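Local coordinates for citrate synthase (PDB 2P2W), which probably catalyses the condensation of oxaloacetate with acetyl-CoA and water to give citrate and CoA, a step of the tricarboxylic acid cycle, at residues A[164-169]-A[308-313]; A[170-175]-A[261-266]; A[212-217]-A[244-249]; A[217-222]-A[302-307]. All blocks are in the same frame, centred on the assembly; numbering follows the deposited sequence.

Contact 1 (A[164-169]-A[308-313])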
loop_
_atom_site.group_PDB
_atom_site.type_symbol
_atom_site.label_atom_id
_atom_site.label_comp_id
_atom_site.label_asym_id
_atom_site.label_seq_id
_atom_site.Cartn_x
_atom_site.Cartn_y
_atom_site.Cartn_z
ATOM N N ARG A 164 -16.800 -26.024 -7.522
ATOM C CA ARG A 164 -15.529 -26.672 -7.836
ATOM C C ARG A 164 -14.675 -25.833 -8.795
ATOM O O ARG A 164 -13.458 -25.763 -8.686
ATOM C CB ARG A 164 -15.828 -28.034 -8.464
ATOM C CG ARG A 164 -16.486 -28.998 -7.476
ATOM C CD ARG A 164 -16.548 -30.428 -8.025
ATOM N NE ARG A 164 -17.329 -31.290 -7.133
ATOM C CZ ARG A 164 -16.663 -31.927 -6.153
ATOM N NH1 ARG A 164 -15.360 -31.759 -6.017
ATOM N NH2 ARG A 164 -17.328 -32.730 -5.316
ATOM N N LEU A 165 -15.338 -25.210 -9.766
ATOM C CA LEU A 165 -14.645 -24.397 -10.759
ATOM C C LEU A 165 -14.068 -23.151 -10.083
ATOM O O LEU A 165 -12.935 -22.749 -10.358
ATOM C CB LEU A 165 -15.613 -23.999 -11.880
ATOM C CG LEU A 165 -16.413 -25.152 -12.505
ATOM C CD1 LEU A 165 -17.255 -24.618 -13.660
ATOM C CD2 LEU A 165 -15.470 -26.253 -12.979
ATOM N N LEU A 166 -14.851 -22.544 -9.196
ATOM C CA LEU A 166 -14.404 -21.360 -8.471
ATOM C C LEU A 166 -13.214 -21.706 -7.581
ATOM O O LEU A 166 -12.262 -20.935 -7.481
ATOM C CB LEU A 166 -15.540 -20.791 -7.611
ATOM C CG LEU A 166 -15.174 -19.594 -6.723
ATOM C CD1 LEU A 166 -14.620 -18.471 -7.583
ATOM C CD2 LEU A 166 -16.397 -19.119 -5.950
ATOM N N GLU A 167 -13.265 -22.871 -6.939
ATOM C CA GLU A 167 -12.177 -23.294 -6.064
ATOM C C GLU A 167 -10.877 -23.475 -6.859
ATOM O O GLU A 167 -9.806 -23.048 -6.418
ATOM C CB GLU A 167 -12.558 -24.592 -5.342
ATOM C CG GLU A 167 -11.502 -25.107 -4.375
ATOM C CD GLU A 167 -12.113 -25.651 -3.093
ATOM O OE1 GLU A 167 -13.148 -26.348 -3.172
ATOM O OE2 GLU A 167 -11.557 -25.389 -2.006
ATOM N N SER A 168 -10.967 -24.107 -8.029
ATOM C CA SER A 168 -9.781 -24.296 -8.864
ATOM C C SER A 168 -9.209 -22.926 -9.229
ATOM O O SER A 168 -7.995 -22.727 -9.220
ATOM C CB SER A 168 -10.131 -25.058 -10.150
ATOM O OG SER A 168 -10.441 -26.412 -9.882
ATOM N N ALA A 169 -10.094 -21.983 -9.546
ATOM C CA ALA A 169 -9.672 -20.631 -9.909
ATOM C C ALA A 169 -8.918 -19.958 -8.765
ATOM O O ALA A 169 -7.873 -19.339 -8.981
ATOM C CB ALA A 169 -10.883 -19.791 -10.303
ATOM N N GLU A 308 -17.664 -14.055 -14.440
ATOM C CA GLU A 308 -18.896 -13.523 -15.011
ATOM C C GLU A 308 -19.911 -14.653 -15.169
ATOM O O GLU A 308 -21.060 -14.531 -14.740
ATOM C CB GLU A 308 -18.625 -12.893 -16.383
ATOM C CG GLU A 308 -19.893 -12.508 -17.150
ATOM C CD GLU A 308 -20.230 -11.028 -17.055
ATOM O OE1 GLU A 308 -19.715 -10.345 -16.142
ATOM O OE2 GLU A 308 -21.023 -10.552 -17.896
ATOM N N GLU A 309 -19.485 -15.753 -15.785
ATOM C CA GLU A 309 -20.388 -16.882 -16.014
ATOM C C GLU A 309 -20.857 -17.521 -14.703
ATOM O O GLU A 309 -21.902 -18.160 -14.644
ATOM C CB GLU A 309 -19.707 -17.933 -16.908
ATOM C CG GLU A 309 -19.375 -17.434 -18.333
ATOM C CD GLU A 309 -20.607 -16.927 -19.070
ATOM O OE1 GLU A 309 -21.697 -17.435 -18.839
ATOM O OE2 GLU A 309 -20.447 -16.044 -19.915
ATOM N N LEU A 310 -20.041 -17.369 -13.632
ATOM C CA LEU A 310 -20.435 -17.947 -12.337
ATOM C C LEU A 310 -21.424 -17.043 -11.593
ATOM O O LEU A 310 -21.898 -17.363 -10.508
ATOM C CB LEU A 310 -19.195 -18.130 -11.471
ATOM C CG LEU A 310 -18.285 -19.260 -11.916
ATOM C CD1 LEU A 310 -17.104 -19.437 -10.938
ATOM C CD2 LEU A 310 -19.006 -20.614 -11.986
ATOM N N GLY A 311 -21.667 -15.840 -12.159
ATOM C CA GLY A 311 -22.706 -14.963 -11.587
ATOM C C GLY A 311 -22.174 -13.870 -10.612
ATOM O O GLY A 311 -22.973 -13.268 -9.907
ATOM N N PHE A 312 -20.871 -13.602 -10.574
ATOM C CA PHE A 312 -20.345 -12.569 -9.684
ATOM C C PHE A 312 -20.328 -11.191 -10.341
ATOM O O PHE A 312 -20.139 -11.077 -11.552
ATOM C CB PHE A 312 -18.924 -12.918 -9.232
ATOM C CG PHE A 312 -18.854 -14.102 -8.317
ATOM C CD1 PHE A 312 -18.980 -13.935 -6.943
ATOM C CD2 PHE A 312 -18.695 -15.386 -8.824
ATOM C CE1 PHE A 312 -18.952 -15.033 -6.082
ATOM C CE2 PHE A 312 -18.664 -16.495 -7.970
ATOM C CZ PHE A 312 -18.794 -16.314 -6.597
ATOM N N PRO A 313 -20.532 -10.126 -9.544
ATOM C CA PRO A 313 -20.532 -8.749 -10.052
ATOM C C PRO A 313 -19.133 -8.403 -10.561
ATOM O O PRO A 313 -18.138 -8.775 -9.942
ATOM C CB PRO A 313 -20.893 -7.914 -8.822
ATOM C CG PRO A 313 -21.086 -8.760 -7.606
ATOM C CD PRO A 313 -20.818 -10.151 -8.099
#

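Contact 2 (A[170-175]-A[261-266])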
loop_
_atom_site.group_PDB
_atom_site.type_symbol
_atom_site.label_atom_id
_atom_site.label_comp_id
_atom_site.label_asym_id
_atom_site.label_seq_id
_atom_site.Cartn_x
_atom_site.Cartn_y
_atom_site.Cartn_z
ATOM N N PHE A 170 -9.447 -20.065 -7.549
ATOM C CA PHE A 170 -8.772 -19.455 -6.406
ATOM C C PHE A 170 -7.366 -20.030 -6.245
ATOM O O PHE A 170 -6.395 -19.292 -6.069
ATOM C CB PHE A 170 -9.554 -19.689 -5.112
ATOM C CG PHE A 170 -10.755 -18.800 -4.950
ATOM C CD1 PHE A 170 -10.735 -17.481 -5.393
ATOM C CD2 PHE A 170 -11.886 -19.267 -4.281
ATOM C CE1 PHE A 170 -11.821 -16.636 -5.169
ATOM C CE2 PHE A 170 -12.976 -18.433 -4.051
ATOM C CZ PHE A 170 -12.944 -17.113 -4.495
ATOM N N ILE A 171 -7.261 -21.353 -6.304
ATOM C CA ILE A 171 -5.976 -22.019 -6.162
ATOM C C ILE A 171 -4.971 -21.493 -7.193
ATOM O O ILE A 171 -3.820 -21.214 -6.861
ATOM C CB ILE A 171 -6.136 -23.554 -6.308
ATOM C CG1 ILE A 171 -7.015 -24.085 -5.171
ATOM C CG2 ILE A 171 -4.773 -24.234 -6.296
ATOM C CD1 ILE A 171 -7.375 -25.555 -5.296
ATOM N N LEU A 172 -5.413 -21.344 -8.437
ATOM C CA LEU A 172 -4.541 -20.840 -9.498
ATOM C C LEU A 172 -4.060 -19.406 -9.240
ATOM O O LEU A 172 -2.989 -19.014 -9.703
ATOM C CB LEU A 172 -5.271 -20.866 -10.844
ATOM C CG LEU A 172 -5.577 -22.226 -11.470
ATOM C CD1 LEU A 172 -6.453 -22.038 -12.706
ATOM C CD2 LEU A 172 -4.273 -22.910 -11.836
ATOM N N LEU A 173 -4.852 -18.638 -8.498
ATOM C CA LEU A 173 -4.538 -17.240 -8.215
ATOM C C LEU A 173 -3.903 -16.949 -6.854
ATOM O O LEU A 173 -3.602 -15.799 -6.550
ATOM C CB LEU A 173 -5.817 -16.400 -8.335
ATOM C CG LEU A 173 -6.524 -16.366 -9.691
ATOM C CD1 LEU A 173 -7.950 -15.841 -9.520
ATOM C CD2 LEU A 173 -5.735 -15.486 -10.652
ATOM N N MET A 174 -3.692 -17.968 -6.034
ATOM C CA MET A 174 -3.131 -17.732 -4.711
ATOM C C MET A 174 -1.739 -17.128 -4.653
ATOM O O MET A 174 -1.446 -16.333 -3.759
ATOM C CB MET A 174 -3.096 -19.025 -3.900
ATOM C CG MET A 174 -4.414 -19.440 -3.308
ATOM S SD MET A 174 -4.178 -20.856 -2.223
ATOM C CE MET A 174 -5.869 -21.184 -1.759
ATOM N N GLU A 175 -0.882 -17.479 -5.601
ATOM C CA GLU A 175 0.493 -17.006 -5.529
ATOM C C GLU A 175 1.269 -16.957 -6.841
ATOM O O GLU A 175 1.087 -17.813 -7.705
ATOM C CB GLU A 175 1.234 -17.919 -4.543
ATOM C CG GLU A 175 2.726 -18.050 -4.767
ATOM C CD GLU A 175 3.483 -16.825 -4.321
ATOM O OE1 GLU A 175 2.922 -16.052 -3.519
ATOM O OE2 GLU A 175 4.640 -16.646 -4.767
ATOM N N VAL A 261 -4.326 -21.082 -19.437
ATOM C CA VAL A 261 -4.585 -22.311 -20.177
ATOM C C VAL A 261 -5.565 -23.192 -19.406
ATOM O O VAL A 261 -6.523 -23.726 -19.977
ATOM C CB VAL A 261 -3.279 -23.099 -20.415
ATOM C CG1 VAL A 261 -3.590 -24.447 -21.055
ATOM C CG2 VAL A 261 -2.338 -22.286 -21.305
ATOM N N PHE A 262 -5.324 -23.338 -18.104
ATOM C CA PHE A 262 -6.189 -24.149 -17.258
ATOM C C PHE A 262 -7.619 -23.598 -17.283
ATOM O O PHE A 262 -8.571 -24.339 -17.537
ATOM C CB PHE A 262 -5.649 -24.175 -15.815
ATOM C CG PHE A 262 -6.362 -25.143 -14.910
ATOM C CD1 PHE A 262 -7.672 -24.905 -14.496
ATOM C CD2 PHE A 262 -5.726 -26.302 -14.474
ATOM C CE1 PHE A 262 -8.335 -25.805 -13.664
ATOM C CE2 PHE A 262 -6.378 -27.212 -13.640
ATOM C CZ PHE A 262 -7.686 -26.965 -13.234
ATOM N N LEU A 263 -7.768 -22.301 -17.027
ATOM C CA LEU A 263 -9.090 -21.685 -17.022
ATOM C C LEU A 263 -9.754 -21.690 -18.397
ATOM O O LEU A 263 -10.977 -21.731 -18.491
ATOM C CB LEU A 263 -9.018 -20.252 -16.480
ATOM C CG LEU A 263 -8.643 -20.151 -14.996
ATOM C CD1 LEU A 263 -8.596 -18.693 -14.580
ATOM C CD2 LEU A 263 -9.658 -20.913 -14.150
ATOM N N LYS A 264 -8.964 -21.638 -19.464
ATOM C CA LYS A 264 -9.556 -21.678 -20.795
ATOM C C LYS A 264 -10.223 -23.042 -20.978
ATOM O O LYS A 264 -11.304 -23.144 -21.560
ATOM C CB LYS A 264 -8.500 -21.475 -21.885
ATOM C CG LYS A 264 -9.108 -21.359 -23.276
ATOM C CD LYS A 264 -8.051 -21.253 -24.361
ATOM C CE LYS A 264 -8.706 -21.120 -25.731
ATOM N NZ LYS A 264 -7.688 -21.100 -26.815
ATOM N N ARG A 265 -9.579 -24.087 -20.464
ATOM C CA ARG A 265 -10.128 -25.432 -20.573
ATOM C C ARG A 265 -11.405 -25.540 -19.743
ATOM O O ARG A 265 -12.374 -26.179 -20.156
ATOM C CB ARG A 265 -9.106 -26.474 -20.101
ATOM C CG ARG A 265 -9.602 -27.908 -20.247
ATOM C CD ARG A 265 -8.512 -28.944 -19.969
ATOM N NE ARG A 265 -8.021 -28.887 -18.595
ATOM C CZ ARG A 265 -6.904 -28.272 -18.216
ATOM N NH1 ARG A 265 -6.141 -27.652 -19.109
ATOM N NH2 ARG A 265 -6.548 -28.280 -16.939
ATOM N N VAL A 266 -11.402 -24.918 -18.569
ATOM C CA VAL A 266 -12.573 -24.934 -17.698
ATOM C C VAL A 266 -13.772 -24.362 -18.451
ATOM O O VAL A 266 -14.851 -24.960 -18.478
ATOM C CB VAL A 266 -12.326 -24.091 -16.433
ATOM C CG1 VAL A 266 -13.625 -23.901 -15.666
ATOM C CG2 VAL A 266 -11.277 -24.770 -15.557
#

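Contact 3 (A[212-217]-A[244-249])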
loop_
_atom_site.group_PDB
_atom_site.type_symbol
_atom_site.label_atom_id
_atom_site.label_comp_id
_atom_site.label_asym_id
_atom_site.label_seq_id
_atom_site.Cartn_x
_atom_site.Cartn_y
_atom_site.Cartn_z
ATOM N N GLY A 212 -4.149 -6.709 -11.343
ATOM C CA GLY A 212 -5.353 -7.545 -11.217
ATOM C C GLY A 212 -6.610 -6.891 -11.833
ATOM O O GLY A 212 -7.519 -7.559 -12.305
ATOM N N GLY A 213 -6.641 -5.565 -11.785
ATOM C CA GLY A 213 -7.785 -4.823 -12.293
ATOM C C GLY A 213 -8.087 -5.068 -13.761
ATOM O O GLY A 213 -9.172 -4.735 -14.238
ATOM N N ALA A 214 -7.129 -5.636 -14.490
ATOM C CA ALA A 214 -7.342 -5.925 -15.902
ATOM C C ALA A 214 -8.518 -6.898 -16.035
ATOM O O ALA A 214 -9.208 -6.918 -17.054
ATOM C CB ALA A 214 -6.076 -6.532 -16.516
ATOM N N SER A 215 -8.752 -7.692 -14.994
ATOM C CA SER A 215 -9.851 -8.653 -15.016
ATOM C C SER A 215 -11.208 -7.952 -15.134
ATOM O O SER A 215 -12.125 -8.474 -15.765
ATOM C CB SER A 215 -9.826 -9.528 -13.757
ATOM O OG SER A 215 -10.059 -8.768 -12.582
ATOM N N GLU A 216 -11.335 -6.768 -14.539
ATOM C CA GLU A 216 -12.596 -6.033 -14.606
ATOM C C GLU A 216 -12.730 -5.301 -15.941
ATOM O O GLU A 216 -13.830 -4.931 -16.346
ATOM C CB GLU A 216 -12.696 -5.033 -13.451
ATOM C CG GLU A 216 -12.456 -5.665 -12.086
ATOM C CD GLU A 216 -12.799 -4.744 -10.930
ATOM O OE1 GLU A 216 -12.964 -3.524 -11.162
ATOM O OE2 GLU A 216 -12.890 -5.250 -9.785
ATOM N N LYS A 217 -11.608 -5.099 -16.624
ATOM C CA LYS A 217 -11.626 -4.417 -17.919
ATOM C C LYS A 217 -11.874 -5.357 -19.096
ATOM O O LYS A 217 -12.213 -4.958 -20.197
ATOM C CB LYS A 217 -10.276 -3.708 -18.114
ATOM C CG LYS A 217 -10.242 -2.330 -17.439
ATOM C CD LYS A 217 -10.246 -1.155 -18.423
ATOM C CE LYS A 217 -10.349 0.203 -17.718
ATOM N NZ LYS A 217 -11.284 1.053 -18.455
ATOM N N LYS A 244 -3.375 -0.593 -24.813
ATOM C CA LYS A 244 -3.050 -1.848 -24.152
ATOM C C LYS A 244 -4.214 -2.829 -24.265
ATOM O O LYS A 244 -5.337 -2.509 -23.883
ATOM C CB LYS A 244 -2.728 -1.585 -22.677
ATOM C CG LYS A 244 -2.912 -2.786 -21.755
ATOM C CD LYS A 244 -1.800 -3.803 -21.888
ATOM C CE LYS A 244 -1.833 -4.799 -20.732
ATOM N NZ LYS A 244 -0.482 -5.046 -20.149
ATOM N N ILE A 245 -3.945 -4.015 -24.805
ATOM C CA ILE A 245 -4.979 -5.039 -24.931
ATOM C C ILE A 245 -5.056 -5.786 -23.597
ATOM O O ILE A 245 -4.145 -6.528 -23.237
ATOM C CB ILE A 245 -4.645 -6.037 -26.064
ATOM C CG1 ILE A 245 -4.565 -5.291 -27.401
ATOM C CG2 ILE A 245 -5.708 -7.129 -26.128
ATOM C CD1 ILE A 245 -4.136 -6.160 -28.573
ATOM N N MET A 246 -6.146 -5.571 -22.867
ATOM C CA MET A 246 -6.344 -6.199 -21.564
ATOM C C MET A 246 -6.427 -7.723 -21.655
ATOM O O MET A 246 -6.980 -8.265 -22.604
ATOM C CB MET A 246 -7.619 -5.646 -20.922
ATOM C CG MET A 246 -7.557 -4.161 -20.585
ATOM S SD MET A 246 -6.489 -3.815 -19.157
ATOM C CE MET A 246 -6.176 -2.045 -19.393
ATOM N N GLY A 247 -5.871 -8.412 -20.662
ATOM C CA GLY A 247 -5.913 -9.862 -20.672
ATOM C C GLY A 247 -4.739 -10.495 -21.394
ATOM O O GLY A 247 -4.625 -11.716 -21.441
ATOM N N PHE A 248 -3.869 -9.668 -21.964
ATOM C CA PHE A 248 -2.690 -10.162 -22.676
ATOM C C PHE A 248 -1.421 -9.503 -22.160
ATOM O O PHE A 248 -1.463 -8.402 -21.606
ATOM C CB PHE A 248 -2.797 -9.896 -24.183
ATOM C CG PHE A 248 -3.749 -10.804 -24.895
ATOM C CD1 PHE A 248 -5.125 -10.661 -24.732
ATOM C CD2 PHE A 248 -3.270 -11.814 -25.731
ATOM C CE1 PHE A 248 -6.011 -11.511 -25.393
ATOM C CE2 PHE A 248 -4.150 -12.669 -26.397
ATOM C CZ PHE A 248 -5.528 -12.516 -26.225
ATOM N N GLY A 249 -0.296 -10.181 -22.356
ATOM C CA GLY A 249 0.981 -9.647 -21.922
ATOM C C GLY A 249 1.361 -10.023 -20.502
ATOM O O GLY A 249 0.502 -10.334 -19.669
#

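Contact 4 (A[217-222]-A[302-307])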
loop_
_atom_site.group_PDB
_atom_site.type_symbol
_atom_site.label_atom_id
_atom_site.label_comp_id
_atom_site.label_asym_id
_atom_site.label_seq_id
_atom_site.Cartn_x
_atom_site.Cartn_y
_atom_site.Cartn_z
ATOM N N LYS A 217 -11.608 -5.099 -16.624
ATOM C CA LYS A 217 -11.626 -4.417 -17.919
ATOM C C LYS A 217 -11.874 -5.357 -19.096
ATOM O O LYS A 217 -12.213 -4.958 -20.197
ATOM C CB LYS A 217 -10.276 -3.708 -18.114
ATOM C CG LYS A 217 -10.242 -2.330 -17.439
ATOM C CD LYS A 217 -10.246 -1.155 -18.423
ATOM C CE LYS A 217 -10.349 0.203 -17.718
ATOM N NZ LYS A 217 -11.284 1.053 -18.455
ATOM N N VAL A 218 -11.638 -6.665 -18.867
ATOM C CA VAL A 218 -11.780 -7.590 -19.985
ATOM C C VAL A 218 -13.215 -7.715 -20.523
ATOM O O VAL A 218 -13.466 -7.603 -21.718
ATOM C CB VAL A 218 -11.143 -8.936 -19.645
ATOM C CG1 VAL A 218 -11.598 -9.989 -20.660
ATOM C CG2 VAL A 218 -9.623 -8.815 -19.720
ATOM N N PRO A 219 -14.185 -8.007 -19.651
ATOM C CA PRO A 219 -15.565 -8.115 -20.098
ATOM C C PRO A 219 -16.016 -6.945 -21.005
ATOM O O PRO A 219 -16.553 -7.135 -22.085
ATOM C CB PRO A 219 -16.424 -8.287 -18.847
ATOM C CG PRO A 219 -15.534 -9.023 -17.854
ATOM C CD PRO A 219 -14.121 -8.373 -18.230
ATOM N N PRO A 220 -15.789 -5.695 -20.561
ATOM C CA PRO A 220 -16.181 -4.521 -21.358
ATOM C C PRO A 220 -15.419 -4.449 -22.686
ATOM O O PRO A 220 -15.949 -3.993 -23.712
ATOM C CB PRO A 220 -15.831 -3.344 -20.445
ATOM C CG PRO A 220 -15.243 -3.791 -19.133
ATOM C CD PRO A 220 -15.219 -5.281 -19.269
ATOM N N MET A 221 -14.168 -4.892 -22.659
ATOM C CA MET A 221 -13.343 -4.887 -23.860
ATOM C C MET A 221 -13.898 -5.910 -24.842
ATOM O O MET A 221 -14.009 -5.643 -26.039
ATOM C CB MET A 221 -11.896 -5.238 -23.519
ATOM C CG MET A 221 -10.990 -5.307 -24.734
ATOM S SD MET A 221 -9.461 -6.194 -24.401
ATOM C CE MET A 221 -10.061 -7.867 -24.278
ATOM N N LEU A 222 -14.246 -7.085 -24.326
ATOM C CA LEU A 222 -14.803 -8.142 -25.163
ATOM C C LEU A 222 -16.103 -7.662 -25.808
ATOM O O LEU A 222 -16.359 -7.918 -26.986
ATOM C CB LEU A 222 -15.059 -9.400 -24.319
ATOM C CG LEU A 222 -13.800 -10.050 -23.728
ATOM C CD1 LEU A 222 -14.183 -11.220 -22.824
ATOM C CD2 LEU A 222 -12.890 -10.510 -24.860
ATOM N N TYR A 302 -9.249 -15.077 -18.957
ATOM C CA TYR A 302 -10.235 -16.113 -18.697
ATOM C C TYR A 302 -10.804 -16.165 -17.289
ATOM O O TYR A 302 -11.917 -16.654 -17.095
ATOM C CB TYR A 302 -9.655 -17.469 -19.095
ATOM C CG TYR A 302 -9.376 -17.549 -20.578
ATOM C CD1 TYR A 302 -10.413 -17.426 -21.508
ATOM C CD2 TYR A 302 -8.076 -17.720 -21.055
ATOM C CE1 TYR A 302 -10.162 -17.470 -22.873
ATOM C CE2 TYR A 302 -7.812 -17.769 -22.421
ATOM C CZ TYR A 302 -8.858 -17.641 -23.324
ATOM O OH TYR A 302 -8.597 -17.676 -24.674
ATOM N N SER A 303 -10.061 -15.679 -16.302
ATOM C CA SER A 303 -10.589 -15.682 -14.943
ATOM C C SER A 303 -11.811 -14.764 -14.919
ATOM O O SER A 303 -12.829 -15.088 -14.302
ATOM C CB SER A 303 -9.545 -15.177 -13.940
ATOM O OG SER A 303 -9.282 -13.798 -14.124
ATOM N N SER A 304 -11.708 -13.627 -15.604
ATOM C CA SER A 304 -12.812 -12.671 -15.655
ATOM C C SER A 304 -14.045 -13.290 -16.311
ATOM O O SER A 304 -15.165 -13.106 -15.832
ATOM C CB SER A 304 -12.403 -11.402 -16.417
ATOM O OG SER A 304 -12.149 -11.665 -17.785
ATOM N N VAL A 305 -13.844 -14.026 -17.401
ATOM C CA VAL A 305 -14.972 -14.658 -18.084
ATOM C C VAL A 305 -15.619 -15.708 -17.176
ATOM O O VAL A 305 -16.846 -15.804 -17.100
ATOM C CB VAL A 305 -14.529 -15.307 -19.423
ATOM C CG1 VAL A 305 -15.702 -16.053 -20.059
ATOM C CG2 VAL A 305 -14.042 -14.219 -20.383
ATOM N N LEU A 306 -14.800 -16.485 -16.473
ATOM C CA LEU A 306 -15.340 -17.495 -15.569
ATOM C C LEU A 306 -16.161 -16.842 -14.456
ATOM O O LEU A 306 -17.284 -17.267 -14.177
ATOM C CB LEU A 306 -14.216 -18.335 -14.950
ATOM C CG LEU A 306 -14.677 -19.382 -13.923
ATOM C CD1 LEU A 306 -15.629 -20.361 -14.596
ATOM C CD2 LEU A 306 -13.480 -20.125 -13.334
ATOM N N PHE A 307 -15.605 -15.810 -13.822
ATOM C CA PHE A 307 -16.312 -15.131 -12.740
ATOM C C PHE A 307 -17.651 -14.584 -13.223
ATOM O O PHE A 307 -18.653 -14.631 -12.502
ATOM C CB PHE A 307 -15.461 -13.994 -12.161
ATOM C CG PHE A 307 -14.198 -14.462 -11.485
ATOM C CD1 PHE A 307 -14.136 -15.718 -10.885
ATOM C CD2 PHE A 307 -13.082 -13.635 -11.422
ATOM C CE1 PHE A 307 -12.977 -16.142 -10.229
ATOM C CE2 PHE A 307 -11.923 -14.050 -10.770
ATOM C CZ PHE A 307 -11.872 -15.304 -10.173
#

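Contact 1 (A[164-169]-A[308-313])
Leu-166 meets both Leu-310 and Phe-312, and each partner takes a different part of its side chain. The root of the leucine faces Leu-310: CB of Leu-166 lies 3.9 Å from CD1 of Leu-310, a methyl that also comes close to the helix backbone, at 4.1 Å from CA of Leu-166. The tip serves the aromatic ring. With CG anti to the backbone N (chi1 176°), the leucine carries its CD2 methyl to 3.7 Å from CZ of Phe-312, approaching the far end of the ring obliquely, while the two side chains cross at about a right angle. All three residues are buried and the meeting is wholly apolar. Phe-156 stacks edge-to-face with the Phe-312 ring, and Val-148 of the neighbouring helix 147-156 packs on Leu-166.

Residues 308-313 can offer two side chains to one leucine because helix 299-309 ends here in a Schellman motif. Gly-311, at positive phi (97°), turns the chain after Leu-310 and lets Phe-312 come back toward helix 163-173; the bond from Gly-311 N to Glu-308 O, 3.0 Å, belongs to this last turn. Within the largely alpha-helical citrate synthase fold the contact joins helix 163-173 to the C-terminal end of helix 299-309.

Packing thins toward Leu-165, whose side chain points at residues 308-313 but makes no close contact with them and rests instead on Val-266 and His-270 of helix 258-270. The glycine of the turn is exposed, and Glu-308, partly exposed, forms a salt bridge with Arg-314.

Contact 2 (A[170-175]-A[261-266])
Leu-172 pushes one methyl, CD1, into the angle between Phe-262 and Leu-263 on helix 258-270. The methyl lies 3.6 Å from CD1 of Phe-262 and, hardly farther, 3.8 Å from CG of the same residue, so it sits against the near end of the aromatic ring, oblique to it. Toward Leu-263 the approach is tip to tip: Leu-172 CD1 is 3.7 Å from Leu-263 CG and equally 3.7 Å from Leu-263 CD2.

The notch that receives the methyl comes from the different first torsions of two consecutive residues. Phe-262 swings its ring CG anti to the backbone N (chi1 -172°), whereas Leu-263 places CG anti to the carbonyl carbon (chi1 -67°), and the two side chains diverge around the incoming group. One turn on, Arg-265 folds back so that its NH2 stands 3.2 Å above one face of the Phe-262 ring, offset toward the rim.

Farther out, Val-33 and Ala-37 of helix 33-39 pack on Leu-172, and Leu-263 leans on Val-299 and Ser-303 of helix 299-309. The latter helix carries Asp-300, a predicted active-site residue whose side chain is about 8 Å from that of Leu-263, while a bound citrate anion lies about 9 Å from the side chain of Leu-172. The arrangement is helix-to-helix packing in the largely alpha-helical citrate synthase fold, a buried apolar contact in the neighbourhood of the presumed active site.

Contact 3 (A[212-217]-A[244-249])
Met-246 leans against the start of helix 214-225, touching Ala-214 and Lys-217 from a type II beta turn that runs from Ile-245 to Phe-248. This loop-on-helix packing belongs to the presumed active-site region of the citrate synthase fold: Ala-214 rests on Asp-300, a predicted active-site residue, and its side chain is about 5 Å from a bound citrate anion, probably from the crystallisation liquor.

The contacts across the two segments are van der Waals packing. The thioether sulfur lies 3.8 Å from CB of Ala-214 and 3.9 Å from CB of Lys-217, seated over two residues almost one helical turn apart. Just before it along the chain, CG of Met-246 approaches CB of Lys-217 to 3.7 Å. A bend at chi2 (-73°) turns the sulfur back along the helix instead of letting the chain run straight out. The lysine joins through its root alone, as the rest of its chain leads away and is exposed.

Hydrogen bonds lie within the segments or run to their surroundings. Gly-247, at positive phi (89°), occupies the third position of the turn, and its backbone is bonded to Asn-298. Glu-216, on another side of the helix from the methionine, is tied to His-89. At the helix start Gly-212 O is gripped by two donors of Ser-215: the backbone N at 3.0 Å, and OG at 2.8 Å, tilted 19° from the carbonyl plane.

Contact 4 (A[217-222]-A[302-307])
Ser-304 sets its short side chain between Val-218 and Pro-219 where helices 217-222 and 302-307 pass almost perpendicular, their axes 9.1 Å apart at a crossing angle of -86°. This is a close helix crossing in the core of the alpha-helical citrate synthase fold, beside Asp-300, a predicted active-site residue about 5 Å from Val-218 between side chains.

The serine and the valine face each other directly. OG of Ser-304 lies 3.4 Å from CG1 of Val-218 and 3.5 Å from its CB, a tight meeting of a hydroxyl oxygen with an apolar branch. Its first torsion (chi1 66°) tucks that oxygen between its own backbone N and carbonyl carbon, where it is bonded to the carbonyl of Asp-300 one turn back; the polar atom is therefore satisfied by its own helix though an apolar wall stands against it. Pro-219 approaches the same side chain more evenly, its CD lying 3.9 Å from both CB and OG of Ser-304. The proline ring, whose N has no hydrogen to give to the turn before, sits at the kink of helix 217-222, and Phe-317 packs on both Pro-219 and Ser-304.

One turn along from Val-218, Leu-222 and Val-305 form the second point of contact. Their side chains cross at about a right angle, as the helices do, and both residues are buried. Leu-222 is further covered by Ile-279, while Val-305 also meets Leu-267. Here one methyl from each residue touches: CD1 of Leu-222 stands 3.9 Å from CG2 of Val-305.

How the contacts relate
Helix 299-309 serves contact 4 along its length and contact 1 at its C-terminal end, where Phe-312 N probably bonds to Phe-307 O at 3.1 Å. The other two contacts pack on it, contact 2 through Leu-263 against Ser-303 and contact 3 through Ala-214 against Asp-300. Contacts 1 and 2 divide helix 163-173 between them, their centres 11 Å apart, and Ala-169 CB packs on Leu-263 CD2 at 4.2 Å. Contacts 3 and 4 share Lys-217 and have centres 8 Å apart, with Met-221 CE 3.5 Å from Met-246 O. Contact 3 approaches the citrate anion and predicted active-site residue Asp-300 most nearly, whereas contact 1 lies away from the predicted active-site residues.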